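Local structure of TPR repeat-containing protein (Cytophaga hutchinsonii, 3U4T) at residues A[124-127]-A[128-131]; A[145-148]-A[149-152]; A[164-167]-A[168-172]. The protein is of unknown function but, as a tetratricopeptide-repeat protein, probably serves as a helical scaffold for binding other proteins. The protein carries 1 engineered substitution. All coordinates share one frame; numbering follows the deposited sequence.

Interaction 1: residues A[124-127]-A[128-131]; sequences FPLA and IQYM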
loop_
_atom_site.group_PDB
_atom_site.type_symbol
_atom_site.label_atom_id
_atom_site.label_comp_id
_atom_site.label_asym_id
_atom_site.label_seq_id
_atom_site.Cartn_x
_atom_site.Cartn_y
_atom_site.Cartn_z
ATOM N N PHE A 124 10.867 3.213 11.358
ATOM C CA PHE A 124 9.777 2.332 11.681
ATOM C C PHE A 124 9.045 2.718 12.946
ATOM O O PHE A 124 7.823 2.613 13.002
ATOM C CB PHE A 124 10.297 0.894 11.676
ATOM C CG PHE A 124 10.815 0.479 10.333
ATOM C CD1 PHE A 124 9.960 0.433 9.240
ATOM C CD2 PHE A 124 12.168 0.225 10.136
ATOM C CE1 PHE A 124 10.436 0.147 7.969
ATOM C CE2 PHE A 124 12.659 -0.062 8.864
ATOM C CZ PHE A 124 11.790 -0.100 7.777
ATOM N N PRO A 125 9.762 3.193 13.970
ATOM C CA PRO A 125 9.026 3.569 15.182
ATOM C C PRO A 125 8.006 4.678 14.891
ATOM O O PRO A 125 6.836 4.620 15.319
ATOM C CB PRO A 125 10.133 4.021 16.127
ATOM C CG PRO A 125 11.254 3.098 15.752
ATOM C CD PRO A 125 11.212 3.157 14.227
ATOM N N LEU A 126 8.434 5.687 14.152
ATOM C CA LEU A 126 7.521 6.779 13.835
ATOM C C LEU A 126 6.386 6.227 12.962
ATOM O O LEU A 126 5.214 6.474 13.231
ATOM C CB LEU A 126 8.283 7.899 13.115
ATOM C CG LEU A 126 7.633 9.263 12.896
ATOM C CD1 LEU A 126 7.026 9.750 14.199
ATOM C CD2 LEU A 126 8.686 10.245 12.396
ATOM N N ALA A 127 6.736 5.464 11.929
ATOM C CA ALA A 127 5.742 4.868 11.028
ATOM C C ALA A 127 4.711 4.039 11.801
ATOM O O ALA A 127 3.500 4.154 11.573
ATOM C CB ALA A 127 6.438 3.990 9.990
ATOM N N ILE A 128 5.199 3.203 12.713
ATOM C CA ILE A 128 4.328 2.377 13.527
ATOM C C ILE A 128 3.439 3.235 14.411
ATOM O O ILE A 128 2.233 2.983 14.512
ATOM C CB ILE A 128 5.129 1.452 14.450
ATOM C CG1 ILE A 128 5.949 0.468 13.620
ATOM C CG2 ILE A 128 4.174 0.719 15.392
ATOM C CD1 ILE A 128 6.840 -0.407 14.460
ATOM N N GLN A 129 4.036 4.234 15.069
ATOM C CA GLN A 129 3.269 5.116 15.955
ATOM C C GLN A 129 2.044 5.664 15.254
ATOM O O GLN A 129 0.930 5.594 15.789
ATOM C CB GLN A 129 4.089 6.317 16.450
ATOM C CG GLN A 129 3.188 7.307 17.198
ATOM C CD GLN A 129 3.625 8.763 17.112
ATOM O OE1 GLN A 129 2.812 9.664 17.299
ATOM N NE2 GLN A 129 4.914 9.000 16.855
ATOM N N TYR A 130 2.256 6.217 14.060
ATOM C CA TYR A 130 1.176 6.797 13.282
ATOM C C TYR A 130 0.231 5.779 12.657
ATOM O O TYR A 130 -0.972 6.033 12.548
ATOM C CB TYR A 130 1.740 7.725 12.210
ATOM C CG TYR A 130 1.925 9.151 12.687
ATOM C CD1 TYR A 130 1.015 10.153 12.339
ATOM C CD2 TYR A 130 2.989 9.494 13.509
ATOM C CE1 TYR A 130 1.167 11.473 12.807
ATOM C CE2 TYR A 130 3.148 10.804 13.981
ATOM C CZ TYR A 130 2.232 11.782 13.626
ATOM O OH TYR A 130 2.381 13.062 14.106
HETATM N N MSE A 131 0.765 4.634 12.232
HETATM C CA MSE A 131 -0.095 3.607 11.662
HETATM C C MSE A 131 -1.042 3.084 12.749
HETATM O O MSE A 131 -2.170 2.706 12.456
HETATM C CB MSE A 131 0.734 2.462 11.079
HETATM C CG MSE A 131 1.116 2.662 9.613
HETATM SE SE MSE A 131 2.316 1.295 9.026
HETATM C CE MSE A 131 2.977 2.189 7.427
#
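Ile128 folds back over the carbonyl of Phe124 one turn earlier in helix 124-131, a short helix of this tetratricopeptide-repeat (TPR) array of paired antiparallel helices. From its base outward, CB of Ile128 sits between the carbonyl oxygens of Phe124 and Pro125. CG1 lies beside the backbone N (chi1 -64°), which lays this branch of Ile128 against Phe124 O at 2.9 Å, and CD1 continues past the same oxygen at 3.5 Å. Phe124 O also accepts the N-H of Ile128, in a nearly linear bond of 2.7 Å, so one carbonyl is both hydrogen-bonded and shielded by an aliphatic chain. CG1 packs on Ala151 as well, and the branch methyl CG2 on Tyr152, both of helix 142-154; an alanine here would probably open a gap between the two helices and uncover the Phe124 carbonyl.

Three more backbone bonds of the i to i+4 kind follow, from Gln129 to Pro125, Tyr130 to Leu126 and Met131 to Ala127. Met131, a selenomethionine, passes its CB and CG over Ala127 O and sends SE on toward Leu148. On a more exposed side, Leu126 and Tyr130 run side by side in the same direction, with CD1 of the leucine 4.0 Å from CE2 of the ring. The amide end of Gln129 reaches across the same leucine, while its OE1 makes a weak hydrogen bond to Lys133. Leu126 CD1 therefore serves two neighbours, and its approach to Gln129 NE2 is the nearer, at 3.5 Å.

Interaction 2: residues A[145-148]-A[149-152]; sequences FYEL and GQAY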
loop_
_atom_site.group_PDB
_atom_site.type_symbol
_atom_site.label_atom_id
_atom_site.label_comp_id
_atom_site.label_asym_id
_atom_site.label_seq_id
_atom_site.Cartn_x
_atom_site.Cartn_y
_atom_site.Cartn_z
ATOM N N PHE A 145 -4.025 -3.259 8.688
ATOM C CA PHE A 145 -3.298 -4.302 9.395
ATOM C C PHE A 145 -2.143 -4.903 8.591
ATOM O O PHE A 145 -1.170 -5.396 9.169
ATOM C CB PHE A 145 -4.261 -5.397 9.841
ATOM C CG PHE A 145 -5.189 -4.973 10.942
ATOM C CD1 PHE A 145 -6.564 -4.923 10.731
ATOM C CD2 PHE A 145 -4.691 -4.655 12.196
ATOM C CE1 PHE A 145 -7.428 -4.573 11.751
ATOM C CE2 PHE A 145 -5.547 -4.302 13.227
ATOM C CZ PHE A 145 -6.920 -4.261 13.003
ATOM N N TYR A 146 -2.250 -4.855 7.266
ATOM C CA TYR A 146 -1.211 -5.388 6.388
ATOM C C TYR A 146 0.039 -4.492 6.420
ATOM O O TYR A 146 1.177 -4.974 6.526
ATOM C CB TYR A 146 -1.741 -5.477 4.958
ATOM C CG TYR A 146 -0.716 -5.935 3.944
ATOM C CD1 TYR A 146 -0.551 -5.259 2.736
ATOM C CD2 TYR A 146 0.075 -7.058 4.181
ATOM C CE1 TYR A 146 0.382 -5.687 1.789
ATOM C CE2 TYR A 146 1.007 -7.494 3.236
ATOM C CZ TYR A 146 1.156 -6.803 2.047
ATOM O OH TYR A 146 2.079 -7.230 1.121
ATOM N N GLU A 147 -0.191 -3.184 6.326
ATOM C CA GLU A 147 0.883 -2.204 6.351
ATOM C C GLU A 147 1.468 -2.040 7.740
ATOM O O GLU A 147 2.641 -1.704 7.889
ATOM C CB GLU A 147 0.381 -0.859 5.823
ATOM C CG GLU A 147 0.521 -0.738 4.311
ATOM C CD GLU A 147 -0.404 0.291 3.714
ATOM O OE1 GLU A 147 -1.039 1.041 4.491
ATOM O OE2 GLU A 147 -0.493 0.351 2.468
ATOM N N LEU A 148 0.654 -2.282 8.760
ATOM C CA LEU A 148 1.139 -2.162 10.115
ATOM C C LEU A 148 2.023 -3.363 10.411
ATOM O O LEU A 148 3.091 -3.220 11.013
ATOM C CB LEU A 148 -0.036 -2.083 11.095
ATOM C CG LEU A 148 0.296 -2.013 12.594
ATOM C CD1 LEU A 148 1.330 -0.932 12.892
ATOM C CD2 LEU A 148 -0.989 -1.751 13.353
ATOM N N GLY A 149 1.598 -4.544 9.961
ATOM C CA GLY A 149 2.387 -5.750 10.189
ATOM C C GLY A 149 3.767 -5.660 9.554
ATOM O O GLY A 149 4.781 -6.100 10.129
ATOM N N GLN A 150 3.807 -5.084 8.358
ATOM C CA GLN A 150 5.056 -4.913 7.653
ATOM C C GLN A 150 5.946 -3.961 8.437
ATOM O O GLN A 150 7.159 -4.161 8.522
ATOM C CB GLN A 150 4.809 -4.349 6.260
ATOM C CG GLN A 150 4.089 -5.303 5.329
ATOM C CD GLN A 150 3.922 -4.710 3.956
ATOM O OE1 GLN A 150 3.125 -3.802 3.754
ATOM N NE2 GLN A 150 4.697 -5.203 3.004
ATOM N N ALA A 151 5.354 -2.919 9.011
ATOM C CA ALA A 151 6.161 -1.974 9.779
ATOM C C ALA A 151 6.784 -2.715 10.952
ATOM O O ALA A 151 7.972 -2.573 11.209
ATOM C CB ALA A 151 5.317 -0.814 10.273
ATOM N N TYR A 152 5.976 -3.509 11.655
ATOM C CA TYR A 152 6.466 -4.297 12.787
ATOM C C TYR A 152 7.596 -5.233 12.346
ATOM O O TYR A 152 8.649 -5.291 12.971
ATOM C CB TYR A 152 5.331 -5.133 13.393
ATOM C CG TYR A 152 4.326 -4.367 14.221
ATOM C CD1 TYR A 152 4.738 -3.384 15.123
ATOM C CD2 TYR A 152 2.967 -4.669 14.154
ATOM C CE1 TYR A 152 3.825 -2.723 15.938
ATOM C CE2 TYR A 152 2.040 -4.014 14.970
ATOM C CZ TYR A 152 2.476 -3.044 15.858
ATOM O OH TYR A 152 1.563 -2.396 16.660
#
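Two side-chain pairs four residues apart, Tyr146 with Gln150 and Leu148 with Tyr152, define this piece of helix 142-154, which belongs to a tetratricopeptide repeat and packs between helices 124-131 and 158-171. The polar pair is a stack of flat groups: the amide of Gln150 lies over one face of the Tyr146 ring, the planes only 13° apart, with OE1 3.8 Å above the ring plane and displaced toward the rim. Tyr146 reaches forward to this position because its CG is anti to the backbone N (chi1 176°), while the extended glutamine chain runs back past Tyr146 O, which CG approaches to 3.2 Å.

The apolar pair is a CH-pi contact. CD1 of Leu148 stands over a face of the Tyr152 ring, 4.1 Å from its centroid, and the phenol OH beyond is hydrogen-bonded to Glu132.

Backbone bonds of the i to i+4 kind complete the turn, with Gly149, Gln150 and Ala151 bound to Phe145, Tyr146 and Glu147. At Gly149 a CB would come tightly against Phe145 O, and the ring of Phe165 from helix 158-171 packs on its backbone. The straightest of the four bonds runs from Tyr152 N to Leu148 O, 3.0 Å long with an N-H...O angle of 166° and the donor in the carbonyl plane.

Interaction 3: residues A[164-167]-A[168-172]; sequences SFVK and VLELK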
loop_
_atom_site.group_PDB
_atom_site.type_symbol
_atom_site.label_atom_id
_atom_site.label_comp_id
_atom_site.label_asym_id
_atom_site.label_seq_id
_atom_site.Cartn_x
_atom_site.Cartn_y
_atom_site.Cartn_z
ATOM N N SER A 164 -0.633 -9.109 13.725
ATOM C CA SER A 164 -1.216 -8.141 12.814
ATOM C C SER A 164 -1.545 -8.830 11.494
ATOM O O SER A 164 -2.503 -8.461 10.817
ATOM C CB SER A 164 -0.238 -6.978 12.605
ATOM O OG SER A 164 -0.737 -6.049 11.661
ATOM N N PHE A 165 -0.755 -9.830 11.115
ATOM C CA PHE A 165 -1.037 -10.544 9.875
ATOM C C PHE A 165 -2.195 -11.512 10.118
ATOM O O PHE A 165 -2.969 -11.810 9.208
ATOM C CB PHE A 165 0.204 -11.293 9.372
ATOM C CG PHE A 165 1.308 -10.387 8.906
ATOM C CD1 PHE A 165 1.032 -9.311 8.051
ATOM C CD2 PHE A 165 2.620 -10.588 9.334
ATOM C CE1 PHE A 165 2.059 -8.455 7.632
ATOM C CE2 PHE A 165 3.644 -9.741 8.920
ATOM C CZ PHE A 165 3.363 -8.675 8.075
ATOM N N VAL A 166 -2.305 -12.006 11.351
ATOM C CA VAL A 166 -3.404 -12.896 11.712
ATOM C C VAL A 166 -4.699 -12.113 11.527
ATOM O O VAL A 166 -5.733 -12.680 11.196
ATOM C CB VAL A 166 -3.329 -13.344 13.185
ATOM C CG1 VAL A 166 -4.666 -13.918 13.613
ATOM C CG2 VAL A 166 -2.241 -14.384 13.359
ATOM N N LYS A 167 -4.633 -10.804 11.756
ATOM C CA LYS A 167 -5.795 -9.935 11.602
ATOM C C LYS A 167 -6.181 -9.769 10.148
ATOM O O LYS A 167 -7.371 -9.673 9.828
ATOM C CB LYS A 167 -5.528 -8.551 12.197
ATOM C CG LYS A 167 -5.788 -8.431 13.680
ATOM C CD LYS A 167 -7.281 -8.493 13.971
ATOM C CE LYS A 167 -7.553 -8.211 15.439
ATOM N NZ LYS A 167 -9.005 -8.143 15.728
ATOM N N VAL A 168 -5.187 -9.708 9.263
ATOM C CA VAL A 168 -5.486 -9.566 7.840
ATOM C C VAL A 168 -6.262 -10.813 7.413
ATOM O O VAL A 168 -7.245 -10.740 6.681
ATOM C CB VAL A 168 -4.200 -9.439 7.000
ATOM C CG1 VAL A 168 -4.537 -9.408 5.510
ATOM C CG2 VAL A 168 -3.464 -8.166 7.384
ATOM N N LEU A 169 -5.814 -11.963 7.897
ATOM C CA LEU A 169 -6.471 -13.225 7.590
ATOM C C LEU A 169 -7.885 -13.273 8.147
ATOM O O LEU A 169 -8.806 -13.688 7.454
ATOM C CB LEU A 169 -5.654 -14.397 8.146
ATOM C CG LEU A 169 -4.431 -14.715 7.288
ATOM C CD1 LEU A 169 -3.533 -15.693 8.022
ATOM C CD2 LEU A 169 -4.888 -15.264 5.937
ATOM N N GLU A 170 -8.055 -12.848 9.395
ATOM C CA GLU A 170 -9.373 -12.858 10.014
ATOM C C GLU A 170 -10.390 -12.098 9.180
ATOM O O GLU A 170 -11.511 -12.552 8.992
ATOM C CB GLU A 170 -9.326 -12.226 11.399
ATOM C CG GLU A 170 -8.485 -12.951 12.422
ATOM C CD GLU A 170 -8.635 -12.343 13.806
ATOM O OE1 GLU A 170 -9.133 -11.199 13.902
ATOM O OE2 GLU A 170 -8.250 -13.006 14.793
ATOM N N LEU A 171 -9.990 -10.935 8.684
ATOM C CA LEU A 171 -10.865 -10.084 7.889
ATOM C C LEU A 171 -11.078 -10.595 6.467
ATOM O O LEU A 171 -12.153 -10.427 5.895
ATOM C CB LEU A 171 -10.286 -8.668 7.849
ATOM C CG LEU A 171 -9.865 -8.067 9.194
ATOM C CD1 LEU A 171 -9.258 -6.698 8.950
ATOM C CD2 LEU A 171 -11.071 -7.951 10.127
ATOM N N LYS A 172 -10.042 -11.177 5.877
ATOM C CA LYS A 172 -10.153 -11.736 4.528
ATOM C C LYS A 172 -9.529 -13.134 4.578
ATOM O O LYS A 172 -8.352 -13.297 4.265
ATOM C CB LYS A 172 -9.426 -10.870 3.490
ATOM C CG LYS A 172 -10.004 -9.474 3.312
ATOM C CD LYS A 172 -11.458 -9.490 2.867
ATOM C CE LYS A 172 -11.972 -8.074 2.606
ATOM N NZ LYS A 172 -11.172 -7.366 1.566
#
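Glu170 N and Leu171 N donate to Val166 O and Lys167 O in regular i to i+4 bonds near the C-terminal end of helix 158-171, Glu170 N meeting Val166 O at 2.9 Å, whereas the bond from Val168 N to Ser164 O is weak and Lys172 leaves helical geometry. The side chain of Glu170 turns back along the helix, its CG beside the backbone N (chi1 -64°), and passes Val166 O on the way. Its carboxylate then parts between two neighbours: Glu170 OE2 lies 3.9 Å from the methyl CG1 of Val166, while OE1 faces Lys167. The lysine chain bends at chi2 and crosses the carboxylate, bringing Lys167 CD to 3.3 Å from Glu170 OE1 and Lys167 NZ to 3.6 Å from the same oxygen in a salt bridge. Leu171 rests its CG over Lys167 O. Against helix 142-154, Val168 and Leu171 pack on Phe145, and Phe165 meets the ring of Trp181 in helix 176-189. The salt bridge is long and lies on exposed residues, so it is likely to be modest in strength; much of the lysine's contact with OE1 comes from its aliphatic carbons, alongside the charge at its end.

Overall arrangement
The three contacts follow one another along the chain, on helices 124-131, 142-154 and 158-171, with interaction 2 in the middle. Its centre is about 10 Å from that of interaction 1 and about 11 Å from that of interaction 3, while the centres of the outer two are about 19 Å apart and the two do not touch. Helix 142-154 is packed on one flank by helix 124-131 and on another by helix 158-171, where Ser164 OG is hydrogen-bonded to Phe145 O and Val168 CG2 rests on Tyr146 N. Interactions 2 and 3 fall within one tetratricopeptide repeat. Successive helices packed this way build the extended superhelical scaffold expected of the family, consistent with a role in binding partners.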